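Local atomic coordinates of 30kLP (PDB entry 3K8G), a protein that alters membrane permeability at acidic pH and might take part in ligand transport at the outer membrane of Treponema pallidum. Residues 199-213 and 231-245. Sequence-based numbering, arbitrary orientation.
Sequences EYLYTLSLQLGNAKI and VEGDRLIIEDGTISA
Leu204 and Leu206 pair with Ile238 and Leu236 as hydrogen-bonded antiparallel partners, strand 199-207 running at 161° to strand 235-239; the partner chain then turns a corner at Asp240, and 241-244 continues the pairing, Gly241 with Tyr202 and Ile243 with Tyr200. The register slips by one residue at Tyr202, which faces both Asp240 and Gly241: a G1 beta bulge. Tyr202 O accepts a bond from Gly241 N at 3.2 Å and a weak one from Asp240 N; Asp240, with its positive phi, fills the first bulge position. With CG of Tyr202 lying between its own backbone N and carbonyl carbon (chi1 64°), the ring swings over the partner strand and lies directly against the Gly241 backbone. Gly241 CA sits 3.8 Å from the centroid of the Tyr202 ring, close to the ring normal, a CH-pi contact over one face. On the same side of the strands, Leu204 and Ile238 lie alongside each other, pointing the same way, with Leu204 CD1 3.9 Å from Ile238 CD1. The face bearing Ser205 and Arg235 is more polar: Arg235 NH1 donates to Ser205 OG at 3.0 Å, but the bond is bent and the hydroxyl lies 36° out of the guanidinium plane, while Ile237 CD1 lies over one face of that group, displaced toward its rim. Beyond the strand end, Leu208 N donates to Asp234 O at 2.7 Å, and Leu208 CD2 rests 3.8 Å from Leu236 CB. Strand 189-196 continues the antiparallel pairing along the other edge of 199-207. Helix 169-176 touches Leu204 and Ile243, helix 215-225 packs on Tyr202 and Ile238, and Ser244 OG, bonded to Arg247 N, N-caps the helix that starts at Ala245, the predicted amphipathic helix 9 that moves when the hydrophobic cavity opens.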
ATOM      1  N   GLU A 199       7.229 -16.367   3.786  1.00 25.83           N
ATOM      2  CA  GLU A 199       7.407 -15.743   2.472  1.00 24.35           C
ATOM      3  C   GLU A 199       6.086 -15.434   1.803  1.00 22.99           C
ATOM      4  O   GLU A 199       5.024 -15.731   2.363  1.00 19.72           O
ATOM      5  CB  GLU A 199       8.259 -16.621   1.572  1.00 26.54           C
ATOM      6  CG  GLU A 199       7.610 -17.925   1.169  1.00 32.83           C
ATOM      7  CD  GLU A 199       8.614 -18.892   0.577  1.00 41.71           C
ATOM      8  OE1 GLU A 199       8.202 -19.768  -0.213  1.00 42.44           O
ATOM      9  OE2 GLU A 199       9.816 -18.769   0.902  1.00 46.41           O
ATOM     10  N   TYR A 200       6.169 -14.825   0.609  1.00 19.50           N
ATOM     11  CA  TYR A 200       5.004 -14.492  -0.201  1.00 18.27           C
ATOM     12  C   TYR A 200       5.114 -15.144  -1.561  1.00 16.44           C
ATOM     13  O   TYR A 200       6.169 -15.093  -2.172  1.00 20.67           O
ATOM     14  CB  TYR A 200       4.843 -12.937  -0.316  1.00 13.91           C
ATOM     15  CG  TYR A 200       4.110 -12.396   0.884  1.00 14.62           C
ATOM     16  CD1 TYR A 200       4.760 -12.204   2.093  1.00 16.03           C
ATOM     17  CD2 TYR A 200       2.733 -12.169   0.835  1.00 10.04           C
ATOM     18  CE1 TYR A 200       4.066 -11.734   3.231  1.00 19.03           C
ATOM     19  CE2 TYR A 200       2.029 -11.712   1.969  1.00 10.93           C
ATOM     20  CZ  TYR A 200       2.703 -11.484   3.144  1.00 10.54           C
ATOM     21  OH  TYR A 200       1.979 -11.045   4.245  1.00 14.57           O
ATOM     22  N   LEU A 201       4.033 -15.784  -2.014  1.00 15.71           N
ATOM     23  CA  LEU A 201       3.904 -16.262  -3.383  1.00 16.96           C
ATOM     24  C   LEU A 201       3.268 -15.127  -4.192  1.00 17.56           C
ATOM     25  O   LEU A 201       2.372 -14.458  -3.672  1.00 17.24           O
ATOM     26  CB  LEU A 201       2.906 -17.420  -3.428  1.00 19.84           C
ATOM     27  CG  LEU A 201       3.421 -18.852  -3.538  1.00 29.41           C
ATOM     28  CD1 LEU A 201       2.361 -19.788  -2.984  1.00 35.68           C
ATOM     29  CD2 LEU A 201       3.773 -19.216  -4.988  1.00 36.23           C
ATOM     30  N   TYR A 202       3.688 -14.914  -5.432  1.00 15.00           N
ATOM     31  CA  TYR A 202       3.059 -13.793  -6.189  1.00 17.04           C
ATOM     32  C   TYR A 202       2.815 -14.067  -7.653  1.00 15.97           C
ATOM     33  O   TYR A 202       3.407 -14.993  -8.236  1.00 13.97           O
ATOM     34  CB  TYR A 202       3.839 -12.479  -6.012  1.00 14.25           C
ATOM     35  CG  TYR A 202       5.229 -12.513  -6.562  1.00 19.52           C
ATOM     36  CD1 TYR A 202       6.312 -12.769  -5.720  1.00 23.68           C
ATOM     37  CD2 TYR A 202       5.474 -12.300  -7.920  1.00 18.05           C
ATOM     38  CE1 TYR A 202       7.601 -12.815  -6.208  1.00 23.49           C
ATOM     39  CE2 TYR A 202       6.765 -12.356  -8.421  1.00 19.68           C
ATOM     40  CZ  TYR A 202       7.815 -12.602  -7.549  1.00 24.47           C
ATOM     41  OH  TYR A 202       9.093 -12.643  -8.027  1.00 29.86           O
ATOM     42  N   THR A 203       1.917 -13.260  -8.241  1.00 16.66           N
ATOM     43  CA  THR A 203       1.740 -13.220  -9.679  1.00 17.07           C
ATOM     44  C   THR A 203       1.837 -11.756 -10.001  1.00 16.13           C
ATOM     45  O   THR A 203       1.337 -10.907  -9.243  1.00 15.45           O
ATOM     46  CB  THR A 203       0.320 -13.635 -10.158  1.00 20.09           C
ATOM     47  OG1 THR A 203      -0.069 -14.863  -9.564  1.00 30.58           O
ATOM     48  CG2 THR A 203       0.305 -13.829 -11.668  1.00 20.34           C
ATOM     49  N   LEU A 204       2.425 -11.460 -11.144  1.00 13.96           N
ATOM     50  CA  LEU A 204       2.458 -10.077 -11.610  1.00 15.08           C
ATOM     51  C   LEU A 204       2.266 -10.025 -13.111  1.00 15.56           C
ATOM     52  O   LEU A 204       2.490 -11.022 -13.843  1.00 15.31           O
ATOM     53  CB  LEU A 204       3.736  -9.353 -11.162  1.00 14.63           C
ATOM     54  CG  LEU A 204       5.110  -9.781 -11.713  1.00 18.39           C
ATOM     55  CD1 LEU A 204       5.401  -9.159 -13.110  1.00 16.45           C
ATOM     56  CD2 LEU A 204       6.221  -9.380 -10.748  1.00 16.71           C
ATOM     57  N   SER A 205       1.812  -8.860 -13.559  1.00 14.61           N
ATOM     58  CA  SER A 205       1.740  -8.560 -14.945  1.00 16.95           C
ATOM     59  C   SER A 205       2.507  -7.255 -15.127  1.00 17.82           C
ATOM     60  O   SER A 205       2.349  -6.315 -14.333  1.00 18.66           O
ATOM     61  CB  SER A 205       0.273  -8.402 -15.326  1.00 17.39           C
ATOM     62  OG  SER A 205       0.146  -8.115 -16.699  1.00 25.53           O
ATOM     63  N   LEU A 206       3.320  -7.180 -16.172  1.00 14.78           N
ATOM     64  CA  LEU A 206       4.130  -6.004 -16.421  1.00 15.57           C
ATOM     65  C   LEU A 206       3.908  -5.582 -17.873  1.00 17.74           C
ATOM     66  O   LEU A 206       4.044  -6.402 -18.800  1.00 16.89           O
ATOM     67  CB  LEU A 206       5.616  -6.309 -16.144  1.00 14.86           C
ATOM     68  CG  LEU A 206       6.700  -5.295 -16.525  1.00 23.97           C
ATOM     69  CD1 LEU A 206       6.601  -4.029 -15.654  1.00 22.59           C
ATOM     70  CD2 LEU A 206       8.070  -5.978 -16.317  1.00 24.77           C
ATOM     71  N   GLN A 207       3.571  -4.308 -18.060  1.00 16.19           N
ATOM     72  CA  GLN A 207       3.294  -3.775 -19.375  1.00 18.21           C
ATOM     73  C   GLN A 207       4.632  -3.623 -20.107  1.00 19.31           C
ATOM     74  O   GLN A 207       5.585  -3.018 -19.587  1.00 20.54           O
ATOM     75  CB  GLN A 207       2.524  -2.427 -19.231  1.00 17.15           C
ATOM     76  CG  GLN A 207       1.748  -2.007 -20.484  1.00 30.11           C
ATOM     77  CD  GLN A 207       0.456  -2.821 -20.718  1.00 33.72           C
ATOM     78  OE1 GLN A 207      -0.407  -2.938 -19.837  1.00 41.84           O
ATOM     79  NE2 GLN A 207       0.326  -3.369 -21.907  1.00 37.54           N
ATOM     80  N   LEU A 208       4.732  -4.243 -21.280  1.00 20.61           N
ATOM     81  CA  LEU A 208       5.980  -4.246 -22.044  1.00 22.65           C
ATOM     82  C   LEU A 208       6.023  -3.168 -23.144  1.00 24.05           C
ATOM     83  O   LEU A 208       7.100  -2.833 -23.643  1.00 24.16           O
ATOM     84  CB  LEU A 208       6.212  -5.613 -22.699  1.00 23.25           C
ATOM     85  CG  LEU A 208       6.399  -6.849 -21.797  1.00 23.48           C
ATOM     86  CD1 LEU A 208       6.385  -8.137 -22.628  1.00 26.61           C
ATOM     87  CD2 LEU A 208       7.685  -6.771 -20.965  1.00 27.82           C
ATOM     88  N   GLY A 209       4.861  -2.647 -23.522  1.00 25.28           N
ATOM     89  CA  GLY A 209       4.771  -1.730 -24.671  1.00 27.34           C
ATOM     90  C   GLY A 209       4.936  -2.439 -26.007  1.00 29.02           C
ATOM     91  O   GLY A 209       4.323  -3.479 -26.237  1.00 29.48           O
ATOM     92  N   ASN A 210       5.748  -1.869 -26.903  1.00 31.09           N
ATOM     93  CA  ASN A 210       6.042  -2.507 -28.196  1.00 31.92           C
ATOM     94  C   ASN A 210       7.336  -3.326 -28.154  1.00 34.13           C
ATOM     95  O   ASN A 210       7.662  -4.062 -29.092  1.00 32.99           O
ATOM     96  CB  ASN A 210       6.055  -1.472 -29.343  1.00 31.19           C
ATOM     97  CG  ASN A 210       4.667  -0.920 -29.646  1.00 31.53           C
ATOM     98  OD1 ASN A 210       4.475   0.300 -29.750  1.00 33.03           O
ATOM     99  ND2 ASN A 210       3.686  -1.815 -29.783  1.00 26.65           N
ATOM    100  N   ALA A 211       8.057  -3.197 -27.046  1.00 37.63           N
ATOM    101  CA  ALA A 211       9.288  -3.963 -26.800  1.00 40.51           C
ATOM    102  C   ALA A 211       9.025  -5.468 -26.790  1.00 41.52           C
ATOM    103  O   ALA A 211       8.109  -5.930 -26.117  1.00 41.50           O
ATOM    104  CB  ALA A 211       9.914  -3.530 -25.456  1.00 40.10           C
ATOM    105  N   LYS A 212       9.821  -6.222 -27.545  1.00 44.09           N
ATOM    106  CA  LYS A 212       9.781  -7.684 -27.466  1.00 45.87           C
ATOM    107  C   LYS A 212      10.733  -8.227 -26.409  1.00 46.27           C
ATOM    108  O   LYS A 212      11.805  -7.670 -26.162  1.00 45.65           O
ATOM    109  CB  LYS A 212      10.065  -8.327 -28.828  1.00 46.49           C
ATOM    110  CG  LYS A 212       8.838  -8.968 -29.483  1.00 48.18           C
ATOM    111  CD  LYS A 212       7.723  -7.955 -29.722  1.00 47.98           C
ATOM    112  CE  LYS A 212       6.389  -8.639 -29.964  1.00 48.60           C
ATOM    113  NZ  LYS A 212       5.268  -7.653 -29.891  1.00 51.51           N
ATOM    114  N   ILE A 213      10.315  -9.304 -25.759  1.00 47.61           N
ATOM    115  CA  ILE A 213      11.220 -10.063 -24.914  1.00 49.64           C
ATOM    116  C   ILE A 213      11.381 -11.460 -25.531  1.00 50.70           C
ATOM    117  O   ILE A 213      10.406 -12.204 -25.695  1.00 51.08           O
ATOM    118  CB  ILE A 213      10.792 -10.039 -23.407  1.00 50.15           C
ATOM    119  CG1 ILE A 213      11.797 -10.798 -22.530  1.00 50.48           C
ATOM    120  CG2 ILE A 213       9.353 -10.541 -23.211  1.00 51.74           C
ATOM    121  CD1 ILE A 213      11.743 -10.422 -21.067  1.00 49.44           C
ATOM    122  N   VAL A 231       4.370 -14.485 -22.040  1.00 30.16           N
ATOM    123  CA  VAL A 231       3.929 -13.206 -22.584  1.00 31.47           C
ATOM    124  C   VAL A 231       2.502 -13.375 -23.096  1.00 33.23           C
ATOM    125  O   VAL A 231       2.163 -14.421 -23.666  1.00 34.09           O
ATOM    126  CB  VAL A 231       4.891 -12.701 -23.695  1.00 31.55           C
ATOM    127  CG1 VAL A 231       4.380 -11.401 -24.345  1.00 30.05           C
ATOM    128  CG2 VAL A 231       6.269 -12.469 -23.108  1.00 30.37           C
ATOM    129  N   GLU A 232       1.666 -12.374 -22.837  1.00 32.45           N
ATOM    130  CA  GLU A 232       0.292 -12.329 -23.329  1.00 33.62           C
ATOM    131  C   GLU A 232       0.070 -10.938 -23.911  1.00 32.35           C
ATOM    132  O   GLU A 232       0.070  -9.949 -23.174  1.00 32.65           O
ATOM    133  CB  GLU A 232      -0.716 -12.545 -22.192  1.00 34.21           C
ATOM    134  CG  GLU A 232      -0.709 -13.935 -21.521  1.00 40.44           C
ATOM    135  CD  GLU A 232      -1.955 -14.159 -20.655  1.00 47.84           C
ATOM    136  OE1 GLU A 232      -1.884 -14.916 -19.664  1.00 52.96           O
ATOM    137  OE2 GLU A 232      -3.013 -13.573 -20.960  1.00 51.22           O
ATOM    138  N   GLY A 233      -0.119 -10.852 -25.225  1.00 31.47           N
ATOM    139  CA  GLY A 233      -0.209  -9.549 -25.886  1.00 29.37           C
ATOM    140  C   GLY A 233       1.021  -8.732 -25.542  1.00 28.86           C
ATOM    141  O   GLY A 233       2.147  -9.171 -25.764  1.00 27.96           O
ATOM    142  N   ASP A 234       0.807  -7.563 -24.941  1.00 28.22           N
ATOM    143  CA  ASP A 234       1.909  -6.679 -24.564  1.00 27.83           C
ATOM    144  C   ASP A 234       2.267  -6.753 -23.061  1.00 26.57           C
ATOM    145  O   ASP A 234       2.860  -5.819 -22.504  1.00 24.68           O
ATOM    146  CB  ASP A 234       1.578  -5.236 -24.993  1.00 29.89           C
ATOM    147  CG  ASP A 234       1.754  -5.012 -26.507  1.00 36.06           C
ATOM    148  OD1 ASP A 234       2.223  -5.933 -27.223  1.00 39.42           O
ATOM    149  OD2 ASP A 234       1.429  -3.902 -26.980  1.00 38.58           O
ATOM    150  N   ARG A 235       1.944  -7.881 -22.422  1.00 24.72           N
ATOM    151  CA  ARG A 235       2.172  -8.039 -20.989  1.00 24.10           C
ATOM    152  C   ARG A 235       2.990  -9.278 -20.639  1.00 23.07           C
ATOM    153  O   ARG A 235       2.667 -10.397 -21.082  1.00 22.93           O
ATOM    154  CB  ARG A 235       0.845  -8.126 -20.239  1.00 24.39           C
ATOM    155  CG  ARG A 235       0.023  -6.845 -20.230  1.00 27.56           C
ATOM    156  CD  ARG A 235      -1.241  -7.069 -19.412  1.00 40.65           C
ATOM    157  NE  ARG A 235      -1.980  -8.256 -19.854  1.00 48.86           N
ATOM    158  CZ  ARG A 235      -2.568  -9.152 -19.052  1.00 50.03           C
ATOM    159  NH1 ARG A 235      -2.501  -9.042 -17.720  1.00 48.50           N
ATOM    160  NH2 ARG A 235      -3.205 -10.188 -19.593  1.00 49.13           N
ATOM    161  N   LEU A 236       4.032  -9.066 -19.839  1.00 20.38           N
ATOM    162  CA  LEU A 236       4.814 -10.143 -19.265  1.00 19.45           C
ATOM    163  C   LEU A 236       4.131 -10.620 -17.996  1.00 20.81           C
ATOM    164  O   LEU A 236       3.899  -9.828 -17.081  1.00 19.26           O
ATOM    165  CB  LEU A 236       6.216  -9.640 -18.942  1.00 20.83           C
ATOM    166  CG  LEU A 236       7.182 -10.729 -18.441  1.00 25.83           C
ATOM    167  CD1 LEU A 236       7.542 -11.670 -19.600  1.00 25.35           C
ATOM    168  CD2 LEU A 236       8.426 -10.101 -17.816  1.00 26.32           C
ATOM    169  N   ILE A 237       3.832 -11.917 -17.935  1.00 19.58           N
ATOM    170  CA  ILE A 237       3.183 -12.521 -16.774  1.00 19.47           C
ATOM    171  C   ILE A 237       4.154 -13.446 -16.074  1.00 20.08           C
ATOM    172  O   ILE A 237       4.740 -14.332 -16.700  1.00 20.65           O
ATOM    173  CB  ILE A 237       1.940 -13.330 -17.184  1.00 21.22           C
ATOM    174  CG1 ILE A 237       1.073 -12.536 -18.176  1.00 21.17           C
ATOM    175  CG2 ILE A 237       1.171 -13.861 -15.937  1.00 21.11           C
ATOM    176  CD1 ILE A 237       0.277 -11.417 -17.556  1.00 25.85           C
ATOM    177  N   ILE A 238       4.338 -13.215 -14.783  1.00 17.40           N
ATOM    178  CA  ILE A 238       5.153 -14.050 -13.935  1.00 20.17           C
ATOM    179  C   ILE A 238       4.223 -14.638 -12.903  1.00 21.12           C
ATOM    180  O   ILE A 238       3.526 -13.905 -12.189  1.00 17.29           O
ATOM    181  CB  ILE A 238       6.281 -13.251 -13.262  1.00 20.06           C
ATOM    182  CG1 ILE A 238       7.141 -12.565 -14.346  1.00 23.09           C
ATOM    183  CG2 ILE A 238       7.118 -14.178 -12.350  1.00 22.88           C
ATOM    184  CD1 ILE A 238       8.277 -11.717 -13.827  1.00 25.23           C
ATOM    185  N   GLU A 239       4.161 -15.966 -12.833  1.00 22.00           N
ATOM    186  CA  GLU A 239       3.394 -16.571 -11.750  1.00 25.75           C
ATOM    187  C   GLU A 239       4.194 -17.545 -10.904  1.00 26.78           C
ATOM    188  O   GLU A 239       5.099 -18.236 -11.390  1.00 27.43           O
ATOM    189  CB  GLU A 239       2.094 -17.186 -12.275  1.00 26.96           C
ATOM    190  CG  GLU A 239       2.207 -17.769 -13.678  1.00 33.46           C
ATOM    191  CD  GLU A 239       0.875 -17.814 -14.423  1.00 39.92           C
ATOM    192  OE1 GLU A 239      -0.197 -17.742 -13.776  1.00 43.53           O
ATOM    193  OE2 GLU A 239       0.900 -17.903 -15.670  1.00 44.40           O
ATOM    194  N   ASP A 240       3.845 -17.568  -9.628  1.00 28.28           N
ATOM    195  CA  ASP A 240       4.413 -18.472  -8.651  1.00 29.71           C
ATOM    196  C   ASP A 240       5.829 -18.050  -8.295  1.00 28.46           C
ATOM    197  O   ASP A 240       6.647 -18.881  -7.958  1.00 28.04           O
ATOM    198  CB  ASP A 240       4.368 -19.925  -9.143  1.00 31.71           C
ATOM    199  CG  ASP A 240       2.977 -20.353  -9.578  1.00 37.84           C
ATOM    200  OD1 ASP A 240       2.849 -20.943 -10.687  1.00 45.50           O
ATOM    201  OD2 ASP A 240       2.015 -20.097  -8.813  1.00 42.23           O
ATOM    202  N   GLY A 241       6.109 -16.749  -8.369  1.00 27.02           N
ATOM    203  CA  GLY A 241       7.363 -16.221  -7.840  1.00 26.43           C
ATOM    204  C   GLY A 241       7.293 -16.253  -6.328  1.00 25.24           C
ATOM    205  O   GLY A 241       6.192 -16.321  -5.758  1.00 23.88           O
ATOM    206  N   THR A 242       8.452 -16.225  -5.670  1.00 25.62           N
ATOM    207  CA  THR A 242       8.508 -16.124  -4.206  1.00 26.14           C
ATOM    208  C   THR A 242       9.460 -15.019  -3.750  1.00 23.72           C
ATOM    209  O   THR A 242      10.462 -14.754  -4.391  1.00 25.15           O
ATOM    210  CB  THR A 242       8.966 -17.437  -3.558  1.00 28.93           C
ATOM    211  OG1 THR A 242      10.210 -17.832  -4.148  1.00 33.51           O
ATOM    212  CG2 THR A 242       7.913 -18.542  -3.784  1.00 32.82           C
ATOM    213  N   ILE A 243       9.134 -14.385  -2.638  1.00 22.46           N
ATOM    214  CA  ILE A 243       9.971 -13.379  -1.994  1.00 21.72           C
ATOM    215  C   ILE A 243       9.699 -13.504  -0.502  1.00 22.38           C
ATOM    216  O   ILE A 243       8.546 -13.729  -0.104  1.00 22.01           O
ATOM    217  CB  ILE A 243       9.610 -11.933  -2.498  1.00 21.89           C
ATOM    218  CG1 ILE A 243      10.500 -10.860  -1.844  1.00 20.50           C
ATOM    219  CG2 ILE A 243       8.109 -11.629  -2.294  1.00 17.60           C
ATOM    220  CD1 ILE A 243      10.356  -9.468  -2.476  1.00 18.83           C
ATOM    221  N   SER A 244      10.734 -13.378   0.332  1.00 22.17           N
ATOM    222  CA  SER A 244      10.520 -13.493   1.779  1.00 23.45           C
ATOM    223  C   SER A 244       9.725 -12.286   2.247  1.00 24.75           C
ATOM    224  O   SER A 244       9.796 -11.213   1.613  1.00 25.04           O
ATOM    225  CB  SER A 244      11.844 -13.587   2.545  1.00 23.32           C
ATOM    226  OG  SER A 244      12.520 -12.337   2.532  1.00 25.72           O
ATOM    227  N   ALA A 245       8.970 -12.453   3.337  1.00 23.66           N
ATOM    228  CA  ALA A 245       8.214 -11.364   3.935  1.00 25.23           C
ATOM    229  C   ALA A 245       9.149 -10.233   4.334  1.00 26.50           C
ATOM    230  O   ALA A 245       8.817  -9.065   4.175  1.00 25.13           O
ATOM    231  CB  ALA A 245       7.426 -11.854   5.147  1.00 25.91           C
TER